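Local coordinates for bartonella effector protein (Bep) substrate of VirB T4SS (Bartonella clarridgeiae, PDB 4YK2) that is a host-targeted effector substrate of the VirB type IV secretion system, this chain being its BID domain, which probably carries the signal for translocation, at residues E38-I41 with R42-S45; I72-T75 with L76-P80; R99-A102 with E103-S107. All coordinates share one frame; numbering follows the deposited sequence. Where two conformers were deposited one is given.

Contact 1 of 3, residues E38-I41 with R42-S45; sequences EKEI and RRLS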
loop_
_atom_site.group_PDB
_atom_site.type_symbol
_atom_site.label_atom_id
_atom_site.label_comp_id
_atom_site.label_asym_id
_atom_site.label_seq_id
_atom_site.Cartn_x
_atom_site.Cartn_y
_atom_site.Cartn_z
ATOM N N GLU A 38 -6.594 1.160 3.307
ATOM C CA GLU A 38 -5.654 1.893 4.147
ATOM C C GLU A 38 -5.244 1.039 5.335
ATOM O O GLU A 38 -4.084 1.010 5.712
ATOM C CB GLU A 38 -6.248 3.215 4.639
ATOM C CG GLU A 38 -6.458 4.255 3.564
ATOM C CD GLU A 38 -7.058 5.536 4.125
ATOM O OE1 GLU A 38 -7.778 5.455 5.139
ATOM O OE2 GLU A 38 -6.812 6.617 3.562
ATOM N N LYS A 39 -6.206 0.344 5.923
ATOM C CA LYS A 39 -5.927 -0.529 7.054
ATOM C C LYS A 39 -5.000 -1.684 6.655
ATOM O O LYS A 39 -4.039 -1.992 7.356
ATOM C CB LYS A 39 -7.245 -1.068 7.626
ATOM C CG LYS A 39 -7.111 -1.965 8.853
ATOM C CD LYS A 39 -8.512 -2.440 9.299
ATOM C CE LYS A 39 -8.485 -3.178 10.634
ATOM N NZ LYS A 39 -9.858 -3.392 11.185
ATOM N N GLU A 40 -5.301 -2.338 5.541
ATOM C CA GLU A 40 -4.474 -3.450 5.092
ATOM C C GLU A 40 -3.073 -2.971 4.680
ATOM O O GLU A 40 -2.085 -3.673 4.910
ATOM C CB GLU A 40 -5.153 -4.194 3.937
ATOM C CG GLU A 40 -4.378 -5.393 3.381
ATOM C CD GLU A 40 -4.306 -6.583 4.340
ATOM O OE1 GLU A 40 -4.689 -6.455 5.520
ATOM O OE2 GLU A 40 -3.858 -7.665 3.909
ATOM N N ILE A 41 -2.983 -1.780 4.086
ATOM C CA ILE A 41 -1.670 -1.209 3.753
ATOM C C ILE A 41 -0.833 -0.971 5.022
ATOM O O ILE A 41 0.378 -1.230 5.038
ATOM C CB ILE A 41 -1.825 0.078 2.921
ATOM C CG1 ILE A 41 -2.357 -0.280 1.520
ATOM C CG2 ILE A 41 -0.473 0.810 2.800
ATOM C CD1 ILE A 41 -2.762 0.927 0.677
ATOM N N ARG A 42 -1.471 -0.483 6.083
ATOM C CA ARG A 42 -0.769 -0.312 7.351
ATOM C C ARG A 42 -0.272 -1.657 7.897
ATOM O O ARG A 42 0.878 -1.765 8.337
ATOM C CB ARG A 42 -1.660 0.381 8.391
ATOM C CG ARG A 42 -1.721 1.903 8.249
ATOM C CD ARG A 42 -2.360 2.565 9.466
ATOM N NE ARG A 42 -3.683 2.018 9.752
ATOM C CZ ARG A 42 -4.822 2.553 9.327
ATOM N NH1 ARG A 42 -4.812 3.663 8.600
ATOM N NH2 ARG A 42 -5.970 1.977 9.640
ATOM N N ARG A 43 -1.138 -2.670 7.864
ATOM C CA ARG A 43 -0.802 -4.000 8.376
ATOM C C ARG A 43 0.360 -4.606 7.603
ATOM O O ARG A 43 1.321 -5.120 8.191
ATOM C CB ARG A 43 -2.017 -4.940 8.306
ATOM C CG ARG A 43 -1.833 -6.247 9.095
ATOM C CD ARG A 43 -2.985 -7.254 8.868
ATOM N NE ARG A 43 -3.036 -7.687 7.469
ATOM C CZ ARG A 43 -2.306 -8.679 6.961
ATOM N NH1 ARG A 43 -1.462 -9.350 7.732
ATOM N NH2 ARG A 43 -2.416 -9.005 5.677
ATOM N N LEU A 44 0.285 -4.523 6.281
ATOM C CA LEU A 44 1.352 -5.054 5.432
ATOM C C LEU A 44 2.651 -4.233 5.502
ATOM O O LEU A 44 3.749 -4.795 5.404
ATOM C CB LEU A 44 0.859 -5.144 3.990
ATOM C CG LEU A 44 -0.270 -6.168 3.780
ATOM C CD1 LEU A 44 -0.878 -5.992 2.408
ATOM C CD2 LEU A 44 0.235 -7.603 3.932
ATOM N N SER A 45 2.535 -2.918 5.671
ATOM C CA SER A 45 3.728 -2.057 5.764
ATOM C C SER A 45 4.514 -2.339 7.048
ATOM O O SER A 45 5.750 -2.274 7.073
ATOM C CB SER A 45 3.344 -0.568 5.700
ATOM O OG SER A 45 2.859 -0.202 4.405
HETATM O O HOH W 1 -7.172 5.009 7.774
#
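Glu40 and Arg43 lie side by side one turn apart on helix 21-49, their chains running out in the same direction and ending in a two-pronged salt bridge. Arg43 presents its NE edge: NE donates to Glu40 OE1 at 2.8 Å and NH2 to Glu40 OE2 at 2.6 Å, both nearly straight. Both acceptors lie in or close to the guanidinium plane, yet the carboxylate plane is turned 38° from it, so OE2 is met on its syn side but well out of plane and OE1 from above. The Glu40 chain starts anti to the backbone N and bends at chi2 (69°), which carries the carboxylate towards Arg43; Leu44 CD1 packs against Glu40 CG at 3.7 Å. Arg42 behaves differently. In the conformer described here its bent chain folds back along the helix until one guanidinium face lies over Glu38 O, and a water in the guanidinium plane takes a bond from NH1 at 2.8 Å and donates to Glu38 OE1. Ser45 OG turns back to Ile41 O (2.8 Å), reaching that carbonyl from the face opposite Ser45 N, while Ile41 packs on Ala112 and Tyr116 of helix 106-123. Buried Ser45 thus satisfies its hydroxyl within its own helix, whereas the charges pair along it, Glu40 directly with Arg43 and, in this conformer, Glu38 through water with Arg42.

Contact 2 of 3, residues I72-T75 with L76-P80; sequences ISNT and LTNSP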
loop_
_atom_site.group_PDB
_atom_site.type_symbol
_atom_site.label_atom_id
_atom_site.label_comp_id
_atom_site.label_asym_id
_atom_site.label_seq_id
_atom_site.Cartn_x
_atom_site.Cartn_y
_atom_site.Cartn_z
ATOM N N ILE A 72 5.202 4.160 -8.492
ATOM C CA ILE A 72 5.423 3.767 -7.113
ATOM C C ILE A 72 5.384 2.240 -6.932
ATOM O O ILE A 72 6.245 1.675 -6.253
ATOM C CB ILE A 72 4.416 4.489 -6.216
ATOM C CG1 ILE A 72 4.799 5.980 -6.147
ATOM C CG2 ILE A 72 4.390 3.867 -4.819
ATOM C CD1 ILE A 72 3.689 6.906 -5.623
ATOM N N SER A 73 4.424 1.575 -7.579
ATOM C CA SER A 73 4.268 0.121 -7.477
ATOM C C SER A 73 5.437 -0.648 -8.059
ATOM O O SER A 73 5.858 -1.659 -7.500
ATOM C CB SER A 73 2.981 -0.334 -8.188
ATOM O OG SER A 73 1.862 0.183 -7.497
ATOM N N ASN A 74 5.934 -0.182 -9.197
ATOM C CA ASN A 74 7.099 -0.775 -9.848
ATOM C C ASN A 74 8.338 -0.692 -8.965
ATOM O O ASN A 74 9.119 -1.641 -8.857
ATOM C CB ASN A 74 7.379 -0.082 -11.181
ATOM C CG ASN A 74 8.597 -0.638 -11.874
ATOM O OD1 ASN A 74 8.557 -1.737 -12.428
ATOM N ND2 ASN A 74 9.692 0.115 -11.850
ATOM N N THR A 75 8.530 0.466 -8.341
ATOM C CA THR A 75 9.652 0.634 -7.417
ATOM C C THR A 75 9.494 -0.297 -6.220
ATOM O O THR A 75 10.455 -0.922 -5.777
ATOM C CB THR A 75 9.785 2.088 -6.922
ATOM O OG1 THR A 75 10.130 2.930 -8.031
ATOM C CG2 THR A 75 10.869 2.190 -5.844
ATOM N N LEU A 76 8.272 -0.427 -5.718
ATOM C CA LEU A 76 8.035 -1.279 -4.554
ATOM C C LEU A 76 8.295 -2.753 -4.884
ATOM O O LEU A 76 8.838 -3.501 -4.064
ATOM C CB LEU A 76 6.603 -1.096 -4.043
ATOM C CG LEU A 76 6.250 -1.762 -2.719
ATOM C CD1 LEU A 76 7.212 -1.344 -1.627
ATOM C CD2 LEU A 76 4.799 -1.399 -2.320
ATOM N N THR A 77 7.896 -3.151 -6.091
ATOM C CA THR A 77 8.046 -4.524 -6.568
ATOM C C THR A 77 9.499 -4.882 -6.805
ATOM O O THR A 77 9.959 -5.945 -6.382
ATOM C CB THR A 77 7.262 -4.753 -7.882
ATOM O OG1 THR A 77 5.856 -4.592 -7.633
ATOM C CG2 THR A 77 7.532 -6.153 -8.451
ATOM N N ASN A 78 10.217 -3.974 -7.461
ATOM C CA ASN A 78 11.548 -4.262 -7.969
ATOM C C ASN A 78 12.683 -3.695 -7.101
ATOM O O ASN A 78 13.782 -4.232 -7.107
ATOM C CB ASN A 78 11.662 -3.736 -9.397
ATOM C CG ASN A 78 10.784 -4.516 -10.354
ATOM O OD1 ASN A 78 11.113 -5.632 -10.735
ATOM N ND2 ASN A 78 9.667 -3.928 -10.747
ATOM N N SER A 79 12.420 -2.623 -6.360
ATOM C CA SER A 79 13.448 -2.015 -5.503
ATOM C C SER A 79 12.841 -1.490 -4.207
ATOM O O SER A 79 12.938 -0.296 -3.913
ATOM C CB SER A 79 14.166 -0.864 -6.223
ATOM O OG SER A 79 14.606 -1.237 -7.514
ATOM N N PRO A 80 12.215 -2.374 -3.415
ATOM C CA PRO A 80 11.545 -1.899 -2.201
ATOM C C PRO A 80 12.451 -1.164 -1.214
ATOM O O PRO A 80 11.966 -0.280 -0.508
ATOM C CB PRO A 80 11.005 -3.196 -1.575
ATOM C CG PRO A 80 11.848 -4.271 -2.154
ATOM C CD PRO A 80 12.088 -3.834 -3.558
#
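Thr77 and Asn78 each use a side chain as well as a backbone N-H to grip a carbonyl one turn back, near the C-terminal end of helix 69-78 in the four-helix bundle of the BID domain. Ser73 O accepts Thr77 N and Thr77 OG1, both at 2.9 Å, from opposite faces of its plane. The hydroxyl comes from above that plane, a position set by chi1 of -64°, which holds OG1 beside the threonine's own backbone N. Asn74 O is also gripped twice: by Asn78 N, and by Asn78 ND2 at 3.0 Å with an N-H...O angle of 152°. In one conformer of Asn74, its OD1 lies equally close to Asn78 ND2, and the two side-chain amides cross with their planes 46° apart. The donors of these doubled bonds, Thr77 and Asn78, are the last two residues of the helix. Ser79 is the first residue to leave helical geometry, and Pro80, which has no N-H to offer, follows it directly.

Farther out, Ser73 OG bonds to Thr69 O, extending the hydroxyl-to-carbonyl pattern one turn upstream. On the inner side Leu76 packs on Val110 and Ile113 of helix 106-123 and on Phe83, and Ile72 on Gln58, Gln61 and Ile62 of helix 56-64. Where the chain departs from the helix, one more backbone bond of helical spacing is kept, Ser79 N donating to Thr75 O at 2.7 Å.

Contact 3 of 3, residues R99-A102 with E103-S107; sequences RKQA and EKNIS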
loop_
_atom_site.group_PDB
_atom_site.type_symbol
_atom_site.label_atom_id
_atom_site.label_comp_id
_atom_site.label_asym_id
_atom_site.label_seq_id
_atom_site.Cartn_x
_atom_site.Cartn_y
_atom_site.Cartn_z
ATOM N N ARG A 99 12.952 -11.176 7.849
ATOM C CA ARG A 99 13.237 -10.682 6.507
ATOM C C ARG A 99 12.469 -11.482 5.457
ATOM O O ARG A 99 11.951 -10.917 4.497
ATOM C CB ARG A 99 14.734 -10.739 6.206
ATOM C CG ARG A 99 15.081 -10.335 4.777
ATOM C CD ARG A 99 14.642 -8.902 4.464
ATOM N NE ARG A 99 15.217 -7.919 5.389
ATOM C CZ ARG A 99 16.379 -7.293 5.202
ATOM N NH1 ARG A 99 17.114 -7.542 4.120
ATOM N NH2 ARG A 99 16.815 -6.417 6.100
ATOM N N LYS A 100 12.410 -12.797 5.636
ATOM C CA LYS A 100 11.692 -13.648 4.696
ATOM C C LYS A 100 10.201 -13.303 4.693
ATOM O O LYS A 100 9.601 -13.211 3.631
ATOM C CB LYS A 100 11.919 -15.128 5.019
ATOM C CG LYS A 100 13.368 -15.577 4.790
ATOM C CD LYS A 100 13.531 -17.089 4.893
ATOM C CE LYS A 100 14.933 -17.524 4.481
ATOM N NZ LYS A 100 15.101 -19.009 4.489
ATOM N N GLN A 101 9.616 -13.065 5.865
ATOM C CA GLN A 101 8.213 -12.641 5.920
ATOM C C GLN A 101 8.011 -11.274 5.273
ATOM O O GLN A 101 7.000 -11.052 4.616
ATOM C CB GLN A 101 7.694 -12.607 7.359
ATOM C CG GLN A 101 7.420 -13.984 7.962
ATOM C CD GLN A 101 6.583 -14.877 7.051
ATOM O OE1 GLN A 101 7.049 -15.918 6.573
ATOM N NE2 GLN A 101 5.339 -14.472 6.809
ATOM N N ALA A 102 8.963 -10.359 5.467
ATOM C CA ALA A 102 8.871 -9.043 4.844
ATOM C C ALA A 102 8.781 -9.193 3.330
ATOM O O ALA A 102 7.867 -8.645 2.691
ATOM C CB ALA A 102 10.077 -8.170 5.228
ATOM N N GLU A 103 9.717 -9.959 2.767
ATOM C CA GLU A 103 9.778 -10.154 1.321
ATOM C C GLU A 103 8.519 -10.831 0.784
ATOM O O GLU A 103 8.021 -10.457 -0.275
ATOM C CB GLU A 103 11.024 -10.963 0.934
ATOM C CG GLU A 103 12.312 -10.147 1.069
ATOM C CD GLU A 103 13.558 -10.886 0.591
ATOM O OE1 GLU A 103 13.487 -12.106 0.326
ATOM O OE2 GLU A 103 14.614 -10.234 0.487
ATOM N N LYS A 104 7.996 -11.804 1.525
ATOM C CA LYS A 104 6.834 -12.563 1.063
ATOM C C LYS A 104 5.539 -11.771 1.158
ATOM O O LYS A 104 4.490 -12.251 0.742
ATOM C CB LYS A 104 6.686 -13.862 1.853
ATOM C CG LYS A 104 7.719 -14.914 1.498
ATOM C CD LYS A 104 7.668 -16.078 2.481
ATOM C CE LYS A 104 8.879 -16.987 2.329
ATOM N NZ LYS A 104 8.858 -18.108 3.310
ATOM N N ASN A 105 5.601 -10.555 1.683
ATOM C CA ASN A 105 4.389 -9.752 1.778
ATOM C C ASN A 105 4.400 -8.541 0.861
ATOM O O ASN A 105 3.431 -7.794 0.808
ATOM C CB ASN A 105 4.161 -9.330 3.228
ATOM C CG ASN A 105 3.465 -10.415 4.025
ATOM O OD1 ASN A 105 2.247 -10.518 3.994
ATOM N ND2 ASN A 105 4.240 -11.254 4.704
ATOM N N ILE A 106 5.491 -8.356 0.123
ATOM C CA ILE A 106 5.584 -7.244 -0.810
ATOM C C ILE A 106 4.503 -7.342 -1.905
ATOM O O ILE A 106 3.829 -6.351 -2.210
ATOM C CB ILE A 106 7.006 -7.170 -1.392
ATOM C CG1 ILE A 106 7.949 -6.595 -0.320
ATOM C CG2 ILE A 106 7.045 -6.328 -2.648
ATOM C CD1 ILE A 106 9.399 -6.586 -0.709
ATOM N N SER A 107 4.325 -8.531 -2.481
ATOM C CA SER A 107 3.292 -8.728 -3.497
ATOM C C SER A 107 1.901 -8.253 -3.017
ATOM O O SER A 107 1.214 -7.510 -3.722
ATOM C CB SER A 107 3.241 -10.205 -3.910
ATOM O OG SER A 107 2.314 -10.407 -4.957
HETATM O O HOH W 2 16.819 -9.163 1.636
#
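Asn105 folds its side chain back onto Gln101, giving an almost straight hydrogen bond from ND2 to Gln101 O (2.8 Å, 175°). The carbonyl oxygen lies in the plane of the Asn105 amide, although the donor itself is tilted from the carbonyl plane. The backbone N of Asn105 donates to Ala102 O at 3.1 Å, approaching high above that carbonyl's plane.

On another side of the turn, Arg99 and Glu103 cross with guanidinium and carboxylate planes 43° apart and no direct charge contact. A water joins them, accepting from Arg99 NH1 at 3.0 Å and donating to Glu103 OE2 at 2.7 Å. Arg99 reaches this position through bends at chi2 and chi3, near 60° each, while the aliphatic part of Glu103 runs past Arg99 O, which CG approaches to 3.5 Å. Lys104 lays its extended chain along Lys100 O, with CG at 3.3 Å.

The second shell fixes the two charged groups. Arg99 NE and NH2 donate to the carbonyls of Ala87 and Gly88, tying the helix to the loop that runs into the 90-95 hairpin, and Glu103 OE1 forms a salt bridge with Lys95. Asn105 packs on Leu44, Ile47 and Val48 of helix 21-49. From Glu103 to Ile106 the backbone makes a type I beta turn, its closing bond weak, with Ile106 already in helix 106-123. The turn makes a tight junction between two helices, where helix 97-103, probably part of the hook that tops the four-helix BID bundle, passes into the long helix 106-123.

From the N terminus, contact 1 lies within the long helix 21-49, contact 2 at the end of helix 69-78, and contact 3 at the junction between helices 97-103 and 106-123. Each is local, between adjoining segments of one continuous stretch, so none closes a long loop; they follow in series without nesting or crossing. Space brings them together at contact 3, whose centre is about 13 Å from the centre of each of the others. Leu44 CD2 of contact 1 packs against Asn105 OD1 at 3.5 Å, while Pro80 CG of contact 2 meets Ile106 CD1 at 3.7 Å. Contacts 1 and 2 do not touch; helix 106-123 packs against both.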